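Local coordinates for Co-chaperone DjlA N-terminal domain-containing protein (Porphyromonas gingivalis, PDB 2H5N), which is of unknown function but binds magnesium and belongs to the TerB-like family of all-helical proteins, related in sequence to tellurite resistance protein TerB, at residues Glu17-Ile22 / Leu61-Ser66; Lys23-Met28 / Ala88-Val93; Met11-Gln16 / Glu81-Tyr86. All blocks are in the same frame, centred on the assembly; numbering follows the deposited sequence. Where two conformers were deposited one is given.

Contact 1 (Glu17-Ile22 / Leu61-Ser66); sequences ELTAII and LKASDS
Thr19 presses its methyl against the backbone at Ala63 and Ser64. CG2 stands anti to the backbone N of Thr19, and this puts it 3.4 Å from Ser64 CA, tighter than usual for two carbons. The backbones are correspondingly close, with CA of Thr19 and CA of Ser64 5.1 Å apart. The hydroxyl of Thr19 lies beside Ala63 CB, but its hydrogen bond goes back to Gly15 O, one turn earlier in its own helix. Ile22 uses two branches. CG1, swung anti to the backbone N (chi1 -158°), meets Leu61 CD2 at 3.6 Å, and the two side chains cross at about a right angle. CG2 points to Ser64 CB, 3.7 Å away. Ser64 turns its hydroxyl back onto its own helix, where OG donates to Leu61 O at 2.6 Å, tilted 29° from the carbonyl plane. Its CB, with OG beside it, faces Ile22 CG2. This is plain helix-helix packing inside the TerB-like helical fold. Ile22 also touches Met43 and Phe47 of helix 37-47, and Ala20, whose CB points away from helix 54-64, rests on helix 69-77. Leu61 packs on Pro37 of the second subunit.

Contact 2 (Lys23-Met28 / Ala88-Val93); sequences KMAKSM and ASYLGV
Met28 and Leu91 owe their meeting to their torsions. Met28 runs extended from the backbone, with CG anti to N (chi1 -179°), and then bends at chi3 (68°), which lays CE against Leu91. Leu91 has CG anti to its carbonyl carbon, and its CD2 branch reaches across to helix 15-30. In the all-helical TerB-like fold this is the buried packing of helix 15-30 against helix 81-94. The axes of segments 23-28 and 88-93 come within 10.5 Å. They run in broadly the same direction, crossing at -32°. Ala25 and Leu91 have the nearest CA atoms, 6.3 Å apart. The small side chain of Ala25 lets CD2 of Leu91 settle 3.6 Å from Ala25 CA. The methyl of Ala25 also touches Tyr90, with Ala25 CB 3.9 Å from Tyr90 CE2. The hydroxyl of Tyr90 is hydrogen-bonded to Met43 O of helix 37-47, and its ring stacks edge-to-face with Phe50. Leu91 also touches Trp109 and Ile112 of helix 103-116, so its side chain joins three helices. The last residues of helix 15-30 include Val29, which with Asp32 and Lys34 forms the magnesium site, and the side chain of Met28 is about 8 Å from the metal ion. The Met28 methyl also sits beside a backbone oxygen, with Met28 CE 3.2 Å from Leu91 O.

Contact 3 (Met11-Gln16 / Glu81-Tyr86); sequences MTFSGQ and EERKKY
Arg83 reaches over to the chain before helix 15-30, where NH2 meets Thr12 O at 2.8 Å. The bond is weak, since the angle at the hydrogen is only 128°. The same NH2 makes a salt bridge to Glu17, and NE makes one to Asp80, so carboxylates hold two nitrogens of the guanidinium. The two carboxylates probably fix the orientation of the group. The aliphatic part of Arg83 also works. Its extended chi2 (-174°) carries CD over one face of the Phe13 ring, 4.1 Å from the ring centroid, in a CH-pi contact. The bend at chi3 then turns the guanidinium toward Thr12 O. The Arg83 and Phe13 side chains run antiparallel alongside each other, with ring and guanidinium planes 40° apart. In the TerB-like helical fold this joins the N-terminal arm to the first turns of helix 81-94. Ser14, the N-cap of helix 15-30, caps a backbone N early in that helix with its side chain. Met11 continues the contact along Arg83, with Met11 CG 3.6 Å from Arg83 CG. Its sulfur makes a Met-aromatic contact with Tyr86: SD sits over one face, 3.9 Å from the ring centroid and displaced from the ring centre. Met11 CE goes on to touch Glu82 CG. Tyr86 OH is hydrogen-bonded to Arg49 O, and the Phe13 and Tyr86 rings each meet Phe50 edge-to-face.

Overall arrangement
All three contacts use helix 15-30 or the arm that leads into it. Along the chain, segments 11-16, 17-22 and 23-28 come first and follow one another directly. Their partners come later, in the order 61-66, 81-86, 88-93. Contacts 2 and 3 share helix 81-94, and their centres are about 13 Å apart. The centre of contact 1 is about 12 Å from that of contact 2 and about 14 Å from that of contact 3; it brings in helix 54-64. Lys23 NZ links contacts 1 and 2 through Ser64 O, a probable hydrogen bond; Glu17 links contacts 1 and 3 through its salt bridge to Arg83. Two other helices thus hold helix 15-30, whose C-terminal end carries Val29 of the magnesium site.

Contact 1 (Glu17-Ile22 / Leu61-Ser66)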
# COMPACT_ATOMS: atom_id res chain seq x y z
N GLU A 17 -17.80 13.51 4.93
CA GLU A 17 -17.01 13.56 6.17
C GLU A 17 -16.67 12.17 6.69
O GLU A 17 -15.53 11.93 7.06
CB GLU A 17 -17.72 14.36 7.27
CG GLU A 17 -17.59 15.89 7.09
CD GLU A 17 -18.59 16.68 7.96
OE1 GLU A 17 -19.63 16.10 8.39
OE2 GLU A 17 -18.35 17.89 8.19
N LEU A 18 -17.64 11.26 6.67
CA LEU A 18 -17.41 9.88 7.05
C LEU A 18 -16.37 9.20 6.16
O LEU A 18 -15.52 8.47 6.65
CB LEU A 18 -18.73 9.09 6.99
CG LEU A 18 -19.76 9.40 8.11
CD1 LEU A 18 -21.08 8.63 7.83
CD2 LEU A 18 -19.24 9.00 9.49
N THR A 19 -16.47 9.41 4.84
CA THR A 19 -15.50 8.91 3.88
C THR A 19 -14.10 9.48 4.23
O THR A 19 -13.09 8.77 4.16
CB THR A 19 -15.93 9.33 2.44
OG1 THR A 19 -17.27 8.83 2.19
CG2 THR A 19 -15.00 8.77 1.42
N ALA A 20 -14.06 10.76 4.58
CA ALA A 20 -12.80 11.42 4.97
C ALA A 20 -12.15 10.82 6.21
O ALA A 20 -10.92 10.64 6.26
CB ALA A 20 -13.04 12.94 5.16
N ILE A 21 -12.98 10.56 7.23
CA ILE A 21 -12.53 9.92 8.46
C ILE A 21 -11.86 8.57 8.18
O ILE A 21 -10.71 8.32 8.59
CB ILE A 21 -13.71 9.75 9.47
CG1 ILE A 21 -14.14 11.16 9.98
CG2 ILE A 21 -13.32 8.78 10.65
CD1 ILE A 21 -15.45 11.18 10.73
N ILE A 22 -12.56 7.73 7.44
CA ILE A 22 -12.04 6.42 7.11
C ILE A 22 -10.77 6.46 6.19
O ILE A 22 -9.87 5.65 6.38
CB ILE A 22 -13.17 5.40 6.67
CG1 ILE A 22 -12.68 3.98 6.85
CG2 ILE A 22 -13.62 5.57 5.22
CD1 ILE A 22 -12.48 3.57 8.32
N LEU A 61 -16.46 2.69 2.83
CA LEU A 61 -15.06 2.27 2.69
C LEU A 61 -14.64 2.25 1.23
O LEU A 61 -13.50 2.60 0.89
CB LEU A 61 -14.87 0.88 3.29
CG LEU A 61 -14.38 0.87 4.73
CD1 LEU A 61 -14.59 -0.48 5.40
CD2 LEU A 61 -12.90 1.18 4.67
N LYS A 62 -15.59 1.86 0.39
CA LYS A 62 -15.44 1.84 -1.05
C LYS A 62 -15.45 3.27 -1.60
O LYS A 62 -14.75 3.55 -2.58
CB LYS A 62 -16.62 1.06 -1.63
CG LYS A 62 -16.28 -0.05 -2.61
CD LYS A 62 -17.56 -0.82 -3.00
CE LYS A 62 -18.33 -0.15 -4.15
NZ LYS A 62 -18.58 1.31 -3.91
N ALA A 63 -16.25 4.16 -1.01
CA ALA A 63 -16.24 5.58 -1.39
C ALA A 63 -14.90 6.25 -1.10
O ALA A 63 -14.49 7.16 -1.83
CB ALA A 63 -17.35 6.35 -0.68
N SER A 64 -14.21 5.79 -0.05
CA SER A 64 -12.92 6.38 0.33
C SER A 64 -11.82 6.22 -0.76
O SER A 64 -10.92 7.09 -0.89
CB SER A 64 -12.46 5.88 1.72
OG SER A 64 -11.99 4.54 1.69
N ASP A 65 -11.92 5.15 -1.55
CA ASP A 65 -10.97 4.92 -2.65
C ASP A 65 -11.16 5.89 -3.83
O ASP A 65 -10.29 6.00 -4.67
CB ASP A 65 -11.02 3.47 -3.19
CG ASP A 65 -10.95 2.41 -2.10
OD1 ASP A 65 -10.05 2.48 -1.23
OD2 ASP A 65 -11.79 1.50 -2.13
N SER A 66 -12.31 6.55 -3.92
CA SER A 66 -12.52 7.48 -5.02
C SER A 66 -12.18 8.92 -4.64
O SER A 66 -12.34 9.84 -5.46
CB SER A 66 -13.96 7.41 -5.54
OG SER A 66 -14.88 7.97 -4.60

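Contact 2 (Lys23-Met28 / Ala88-Val93)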
# COMPACT_ATOMS: atom_id res chain seq x y z
N LYS A 23 -10.69 7.43 5.29
CA LYS A 23 -9.49 7.68 4.46
C LYS A 23 -8.26 8.11 5.33
O LYS A 23 -7.12 7.70 5.08
CB LYS A 23 -9.83 8.76 3.40
CG LYS A 23 -8.75 9.13 2.35
CD LYS A 23 -8.38 7.92 1.48
CE LYS A 23 -7.75 8.27 0.13
NZ LYS A 23 -8.15 7.31 -1.00
N MET A 24 -8.51 8.90 6.36
CA MET A 24 -7.44 9.27 7.29
C MET A 24 -6.92 8.06 8.06
O MET A 24 -5.71 7.89 8.22
CB MET A 24 -7.86 10.44 8.21
CG MET A 24 -8.09 11.79 7.43
SD MET A 24 -6.58 12.46 6.65
CE MET A 24 -6.67 11.67 5.02
N ALA A 25 -7.83 7.19 8.46
CA ALA A 25 -7.54 5.97 9.21
C ALA A 25 -6.77 4.97 8.38
O ALA A 25 -5.79 4.38 8.87
CB ALA A 25 -8.84 5.35 9.73
N LYS A 26 -7.21 4.75 7.15
CA LYS A 26 -6.42 3.99 6.17
C LYS A 26 -4.98 4.53 5.94
O LYS A 26 -4.00 3.77 5.92
CB LYS A 26 -7.17 3.94 4.86
CG LYS A 26 -8.21 2.79 4.77
CD LYS A 26 -8.96 2.88 3.44
CE LYS A 26 -9.98 1.81 3.33
NZ LYS A 26 -10.51 1.60 1.92
N SER A 27 -4.86 5.82 5.73
CA SER A 27 -3.58 6.43 5.44
C SER A 27 -2.65 6.22 6.62
O SER A 27 -1.49 5.86 6.44
CB SER A 27 -3.74 7.92 5.13
OG SER A 27 -4.74 8.15 4.14
N MET A 28 -3.15 6.45 7.83
CA MET A 28 -2.34 6.29 9.05
C MET A 28 -1.81 4.85 9.20
O MET A 28 -0.60 4.68 9.38
CB MET A 28 -3.10 6.77 10.30
CG MET A 28 -2.38 6.68 11.66
SD MET A 28 -3.35 7.22 13.09
CE MET A 28 -4.57 5.89 13.11
N ALA A 88 -9.88 12.71 16.36
CA ALA A 88 -8.56 12.43 16.96
C ALA A 88 -8.59 11.24 17.94
O ALA A 88 -7.64 10.46 18.02
CB ALA A 88 -7.98 13.68 17.67
N SER A 89 -9.68 11.11 18.69
CA SER A 89 -9.76 10.04 19.70
C SER A 89 -9.80 8.72 18.98
O SER A 89 -9.11 7.79 19.37
CB SER A 89 -10.95 10.23 20.66
OG SER A 89 -10.91 11.53 21.23
N TYR A 90 -10.58 8.68 17.91
CA TYR A 90 -10.74 7.52 17.05
C TYR A 90 -9.41 7.08 16.43
O TYR A 90 -9.05 5.91 16.47
CB TYR A 90 -11.74 7.87 15.93
CG TYR A 90 -11.81 6.86 14.81
CD1 TYR A 90 -12.24 5.55 15.05
CD2 TYR A 90 -11.46 7.21 13.48
CE1 TYR A 90 -12.31 4.63 14.04
CE2 TYR A 90 -11.55 6.27 12.45
CZ TYR A 90 -11.97 4.98 12.74
OH TYR A 90 -12.07 4.01 11.75
N LEU A 91 -8.66 8.05 15.91
CA LEU A 91 -7.40 7.72 15.28
C LEU A 91 -6.44 7.18 16.33
O LEU A 91 -5.70 6.26 16.06
CB LEU A 91 -6.85 8.91 14.50
CG LEU A 91 -7.62 9.26 13.20
CD1 LEU A 91 -7.15 10.60 12.70
CD2 LEU A 91 -7.48 8.17 12.09
N GLY A 92 -6.54 7.70 17.55
CA GLY A 92 -5.67 7.34 18.62
C GLY A 92 -5.89 5.96 19.19
O GLY A 92 -4.92 5.31 19.63
N VAL A 93 -7.13 5.50 19.19
CA VAL A 93 -7.43 4.17 19.68
C VAL A 93 -7.17 3.06 18.67
O VAL A 93 -7.00 1.91 19.08
CB VAL A 93 -8.88 4.02 20.23
CG1 VAL A 93 -9.20 5.15 21.22
CG2 VAL A 93 -9.86 3.96 19.11

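Contact 3 (Met11-Gln16 / Glu81-Tyr86)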
# COMPACT_ATOMS: atom_id res chain seq x y z
N MET A 11 -24.27 14.33 17.49
CA MET A 11 -23.04 14.58 16.72
C MET A 11 -23.31 14.03 15.34
O MET A 11 -23.64 12.85 15.20
CB MET A 11 -21.83 13.91 17.40
CG MET A 11 -20.51 14.14 16.69
SD MET A 11 -19.10 13.41 17.57
CE MET A 11 -19.07 14.71 18.77
N THR A 12 -23.28 14.87 14.32
CA THR A 12 -23.63 14.40 12.97
C THR A 12 -22.46 14.48 11.99
O THR A 12 -21.61 15.37 12.12
CB THR A 12 -24.84 15.18 12.36
OG1 THR A 12 -24.56 16.59 12.35
CG2 THR A 12 -26.10 14.91 13.13
N PHE A 13 -22.43 13.57 11.03
CA PHE A 13 -21.42 13.59 9.97
C PHE A 13 -22.03 13.34 8.61
O PHE A 13 -22.78 12.38 8.43
CB PHE A 13 -20.34 12.52 10.23
CG PHE A 13 -19.63 12.68 11.54
CD1 PHE A 13 -18.42 13.39 11.61
CD2 PHE A 13 -20.15 12.14 12.70
CE1 PHE A 13 -17.75 13.53 12.82
CE2 PHE A 13 -19.50 12.30 13.92
CZ PHE A 13 -18.29 12.99 13.98
N SER A 14 -21.69 14.19 7.64
CA SER A 14 -22.08 13.96 6.23
C SER A 14 -21.41 12.70 5.70
O SER A 14 -20.43 12.25 6.30
CB SER A 14 -21.74 15.17 5.38
OG SER A 14 -20.34 15.23 5.13
N GLY A 15 -21.97 12.11 4.64
CA GLY A 15 -21.32 11.05 3.90
C GLY A 15 -19.89 11.34 3.48
O GLY A 15 -19.03 10.45 3.56
N GLN A 16 -19.59 12.55 3.01
CA GLN A 16 -18.20 12.81 2.59
C GLN A 16 -17.26 13.04 3.80
O GLN A 16 -16.08 12.73 3.71
CB GLN A 16 -18.07 13.87 1.45
CG GLN A 16 -18.37 15.32 1.80
CD GLN A 16 -18.52 16.24 0.56
OE1 GLN A 16 -17.68 16.27 -0.35
NE2 GLN A 16 -19.60 17.01 0.54
N GLU A 81 -14.54 22.03 16.83
CA GLU A 81 -13.59 21.36 17.72
C GLU A 81 -14.11 20.08 18.37
O GLU A 81 -13.34 19.16 18.61
CB GLU A 81 -13.06 22.31 18.80
CG GLU A 81 -12.29 23.52 18.27
CD GLU A 81 -11.07 23.15 17.47
OE1 GLU A 81 -10.39 22.17 17.82
OE2 GLU A 81 -10.78 23.85 16.49
N GLU A 82 -15.40 20.01 18.66
CA GLU A 82 -15.96 18.79 19.28
C GLU A 82 -15.80 17.57 18.36
O GLU A 82 -15.41 16.48 18.80
CB GLU A 82 -17.42 19.00 19.75
CG GLU A 82 -18.16 17.71 20.17
CD GLU A 82 -18.77 17.71 21.59
OE1 GLU A 82 -18.05 17.35 22.56
OE2 GLU A 82 -19.99 18.00 21.75
N ARG A 83 -16.12 17.76 17.10
CA ARG A 83 -16.00 16.68 16.12
C ARG A 83 -14.55 16.33 15.84
O ARG A 83 -14.22 15.16 15.82
CB ARG A 83 -16.87 16.97 14.88
CG ARG A 83 -18.35 16.63 15.18
CD ARG A 83 -19.29 16.74 13.99
NE ARG A 83 -18.98 17.91 13.15
CZ ARG A 83 -19.09 17.94 11.82
NH1 ARG A 83 -18.76 19.03 11.14
NH2 ARG A 83 -19.51 16.88 11.15
N LYS A 84 -13.66 17.34 15.75
CA LYS A 84 -12.23 17.11 15.65
C LYS A 84 -11.67 16.23 16.79
O LYS A 84 -10.83 15.36 16.55
CB LYS A 84 -11.45 18.44 15.58
CG LYS A 84 -11.50 19.07 14.23
CD LYS A 84 -10.66 20.35 14.19
CE LYS A 84 -10.63 20.89 12.79
NZ LYS A 84 -9.43 21.81 12.52
N LYS A 85 -12.10 16.51 18.01
CA LYS A 85 -11.68 15.77 19.19
C LYS A 85 -12.07 14.28 19.10
O LYS A 85 -11.29 13.38 19.45
CB LYS A 85 -12.28 16.42 20.46
CG LYS A 85 -12.21 15.58 21.71
CD LYS A 85 -12.83 16.29 22.90
CE LYS A 85 -12.64 15.48 24.16
NZ LYS A 85 -13.83 14.64 24.52
N TYR A 86 -13.28 14.05 18.61
CA TYR A 86 -13.79 12.72 18.42
C TYR A 86 -13.00 12.00 17.31
O TYR A 86 -12.57 10.85 17.46
CB TYR A 86 -15.24 12.84 18.03
CG TYR A 86 -16.02 11.61 18.34
CD1 TYR A 86 -16.38 10.72 17.32
CD2 TYR A 86 -16.39 11.30 19.65
CE1 TYR A 86 -17.08 9.57 17.58
CE2 TYR A 86 -17.12 10.13 19.93
CZ TYR A 86 -17.45 9.29 18.88
OH TYR A 86 -18.18 8.14 19.12